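Local coordinates for DNA-binding protein HU (PDB 5EKA) that wraps DNA as a histone-like homodimer, stabilising it against denaturation under extreme conditions, at residues A[9-12]-A[13-16]; A[37-40]-A[41-45]. All coordinates share one frame; numbering follows the deposited sequence.

Interaction 1 of 2, residues A[9-12]-A[13-16]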
# COMPACT_ATOMS: atom_id res chain seq x y z
N ALA A 9 12.53 4.81 -0.98
CA ALA A 9 13.93 4.53 -1.23
C ALA A 9 14.50 3.47 -0.26
O ALA A 9 15.26 2.57 -0.69
CB ALA A 9 14.74 5.83 -1.15
N ASP A 10 14.17 3.56 1.03
CA ASP A 10 14.61 2.53 1.98
C ASP A 10 14.06 1.16 1.60
O ASP A 10 14.77 0.18 1.69
CB ASP A 10 14.15 2.80 3.40
CG ASP A 10 14.82 4.02 4.01
OD1 ASP A 10 16.01 4.29 3.67
OD2 ASP A 10 14.15 4.71 4.84
N LEU A 11 12.79 1.12 1.21
CA LEU A 11 12.16 -0.14 0.82
C LEU A 11 12.78 -0.77 -0.41
O LEU A 11 12.95 -1.98 -0.45
CB LEU A 11 10.66 0.05 0.65
CG LEU A 11 9.89 0.23 1.96
CD1 LEU A 11 8.48 0.71 1.67
CD2 LEU A 11 9.85 -1.03 2.83
N VAL A 12 13.14 0.04 -1.40
CA VAL A 12 13.87 -0.47 -2.58
C VAL A 12 15.14 -1.16 -2.12
O VAL A 12 15.46 -2.25 -2.55
CB VAL A 12 14.17 0.67 -3.60
CG1 VAL A 12 15.24 0.28 -4.62
CG2 VAL A 12 12.89 1.16 -4.27
N ASP A 13 15.90 -0.51 -1.26
CA ASP A 13 17.13 -1.11 -0.76
C ASP A 13 16.90 -2.40 0.01
O ASP A 13 17.63 -3.37 -0.17
CB ASP A 13 17.86 -0.10 0.11
CG ASP A 13 18.49 1.02 -0.72
OD1 ASP A 13 18.75 0.81 -1.92
OD2 ASP A 13 18.75 2.12 -0.17
N GLN A 14 15.88 -2.43 0.88
CA GLN A 14 15.57 -3.60 1.67
C GLN A 14 15.12 -4.75 0.78
O GLN A 14 15.52 -5.86 0.97
CB GLN A 14 14.46 -3.29 2.67
CG GLN A 14 14.92 -2.38 3.80
CD GLN A 14 13.81 -1.99 4.73
OE1 GLN A 14 12.75 -2.53 4.69
NE2 GLN A 14 14.07 -0.97 5.57
N VAL A 15 14.30 -4.43 -0.22
CA VAL A 15 13.81 -5.45 -1.14
C VAL A 15 14.93 -5.98 -2.06
O VAL A 15 15.03 -7.18 -2.30
CB VAL A 15 12.60 -4.97 -1.99
CG1 VAL A 15 12.22 -6.04 -3.01
CG2 VAL A 15 11.38 -4.65 -1.14
N ALA A 16 15.77 -5.09 -2.59
CA ALA A 16 16.94 -5.54 -3.37
C ALA A 16 17.78 -6.53 -2.57
O ALA A 16 18.17 -7.60 -3.05
CB ALA A 16 17.78 -4.34 -3.81
O HOH W 1 16.98 3.41 -2.88
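Leu11 and Gln14 meet on one face of helix 8-19, the first helix of the HU fold, with their side chains running obliquely across each other. Gln14 OE1 comes to 3.8 Å from the methyl Leu11 CD2, an amide oxygen resting against a branch end. In Gln14, CG is set beside the backbone N (chi1 -72°), 3.3 Å from Asp10 O, and the extended chain beyond it carries the amide to Leu11. Gln14 N also donates to Asp10 O, at 2.9 Å. Val6 of the preceding strand and Lys36 of the second subunit also pack on Gln14, so an alanine here would probably leave Leu11 CD2, Val6 and that lysine without their shared neighbour. Val15 turns its CG2 back along the helix to 3.2 Å from Leu11 O, while Leu11 and Val15 pack on Val37 and Ala32 of the second subunit, respectively. Val12 faces helix 23-42, touching Val26. On the outer side two acidic groups stand apart: Asp10 is salt-bridged to Lys3 and Asp13 to Lys23, which probably offsets the like charges. Ala9 O is gripped twice, by Asp13 N at 3.2 Å and by a water at 2.9 Å; the same water donates a weak bond to Asp13 OD1, 3.3 Å away.

Interaction 2 of 2, residues A[37-40]-A[41-45]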
# COMPACT_ATOMS: atom_id res chain seq x y z
N VAL A 37 -1.50 0.69 -9.04
CA VAL A 37 -2.49 0.75 -7.96
C VAL A 37 -3.29 2.04 -8.18
O VAL A 37 -4.50 1.98 -8.15
CB VAL A 37 -1.87 0.63 -6.56
CG1 VAL A 37 -2.90 0.91 -5.45
CG2 VAL A 37 -1.24 -0.77 -6.43
N GLU A 38 -2.61 3.16 -8.37
CA GLU A 38 -3.30 4.40 -8.69
C GLU A 38 -4.30 4.31 -9.84
O GLU A 38 -5.40 4.84 -9.72
CB GLU A 38 -2.27 5.51 -8.98
CG GLU A 38 -2.80 6.90 -9.14
CD GLU A 38 -1.67 7.90 -9.20
OE1 GLU A 38 -1.06 8.06 -10.28
OE2 GLU A 38 -1.39 8.52 -8.15
N GLU A 39 -3.87 3.75 -10.95
CA GLU A 39 -4.68 3.63 -12.13
C GLU A 39 -5.93 2.83 -11.80
O GLU A 39 -7.05 3.20 -12.17
CB GLU A 39 -3.87 2.91 -13.19
CG GLU A 39 -4.56 2.75 -14.51
CD GLU A 39 -3.75 1.87 -15.45
OE1 GLU A 39 -2.51 2.09 -15.57
OE2 GLU A 39 -4.35 0.95 -16.05
N ALA A 40 -5.75 1.71 -11.11
CA ALA A 40 -6.90 0.88 -10.73
C ALA A 40 -7.91 1.63 -9.85
O ALA A 40 -9.12 1.55 -10.09
CB ALA A 40 -6.43 -0.41 -10.08
N LEU A 41 -7.42 2.32 -8.84
CA LEU A 41 -8.30 3.13 -8.00
C LEU A 41 -9.01 4.25 -8.76
O LEU A 41 -10.20 4.51 -8.55
CB LEU A 41 -7.52 3.67 -6.80
CG LEU A 41 -7.08 2.60 -5.79
CD1 LEU A 41 -6.13 3.21 -4.79
CD2 LEU A 41 -8.25 1.92 -5.11
N ALA A 42 -8.31 4.85 -9.71
CA ALA A 42 -8.90 5.91 -10.55
C ALA A 42 -10.07 5.35 -11.40
O ALA A 42 -11.04 6.06 -11.68
CB ALA A 42 -7.84 6.54 -11.43
N ASN A 43 -10.01 4.07 -11.78
CA ASN A 43 -11.08 3.41 -12.50
C ASN A 43 -12.23 2.93 -11.63
O ASN A 43 -13.24 2.46 -12.15
CB ASN A 43 -10.55 2.22 -13.31
CG ASN A 43 -9.71 2.63 -14.48
OD1 ASN A 43 -9.95 3.69 -15.08
ND2 ASN A 43 -8.75 1.77 -14.87
N GLY A 44 -12.02 2.96 -10.32
CA GLY A 44 -12.97 2.50 -9.35
C GLY A 44 -12.85 1.04 -8.98
O GLY A 44 -13.76 0.50 -8.35
N SER A 45 -11.74 0.43 -9.37
CA SER A 45 -11.41 -0.95 -8.96
C SER A 45 -11.14 -1.01 -7.45
O SER A 45 -10.66 -0.02 -6.85
CB SER A 45 -10.18 -1.46 -9.73
OG SER A 45 -10.46 -1.54 -11.14
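Val37 points CG1 anti to its backbone N (chi1 171°), and Leu41, one turn on, holds CG beside its own N (chi1 -68°) with an extended second torsion; the two side chains therefore run alongside each other in the same direction, and Val37 CG1 touches the methyl Leu41 CD1 at 4.0 Å. The backbone bond from Leu41 N to Val37 O, 3.0 Å, links the same two residues. The next turn brings helix 23-42 to its end in a Schellman motif. Gly44 has positive phi (90°), a conformation in which a side chain would collide with the carbonyl oxygen of Asn43, which is why glycine suits the position. Ala40 O is the acceptor at the centre of the turn: Ser45 N reaches it at 2.9 Å, and Asn43 N adds a weak bond while making its stronger one to Glu39 O. Gly44 N is bonded to Leu41 O at 3.0 Å, so the last turn is gripped from two successive residues after Asn43. Ser45 CB comes to 3.9 Å from Ala40 CB and 3.2 Å from Ala40 O, packed against the last turn. The amide of Asn43 hangs along the outer side of the turn, its ND2 4.3 Å from Glu39 CG.

From this end the chain passes directly into strand 46-49, at the edge of the three-stranded sheet within this chain. The second subunit covers the turn: Ser45 OG is hydrogen-bonded to Lys3 O of that subunit, while its C-terminal helix 88-94 brings Leu90 against Glu38 and Val94 against Leu41.

Overall arrangement
Interaction 1 closes before interaction 2 opens: the first lies on helix 8-19, the second at the C-terminal end of helix 23-42, the helix that follows it in the chain. Their centres are 25 Å apart on opposite sides of the chain's centre, and the nearest atoms are about 13 Å apart, so within one chain they do not touch. The dimer joins them instead, since Leu11 from interaction 1 of one subunit packs on Val37 from interaction 2 of the other. Both therefore contribute to the helical part of the HU homodimer, and interaction 2 also turns the chain into the antiparallel sheet 46-49, 53-60 and 79-86.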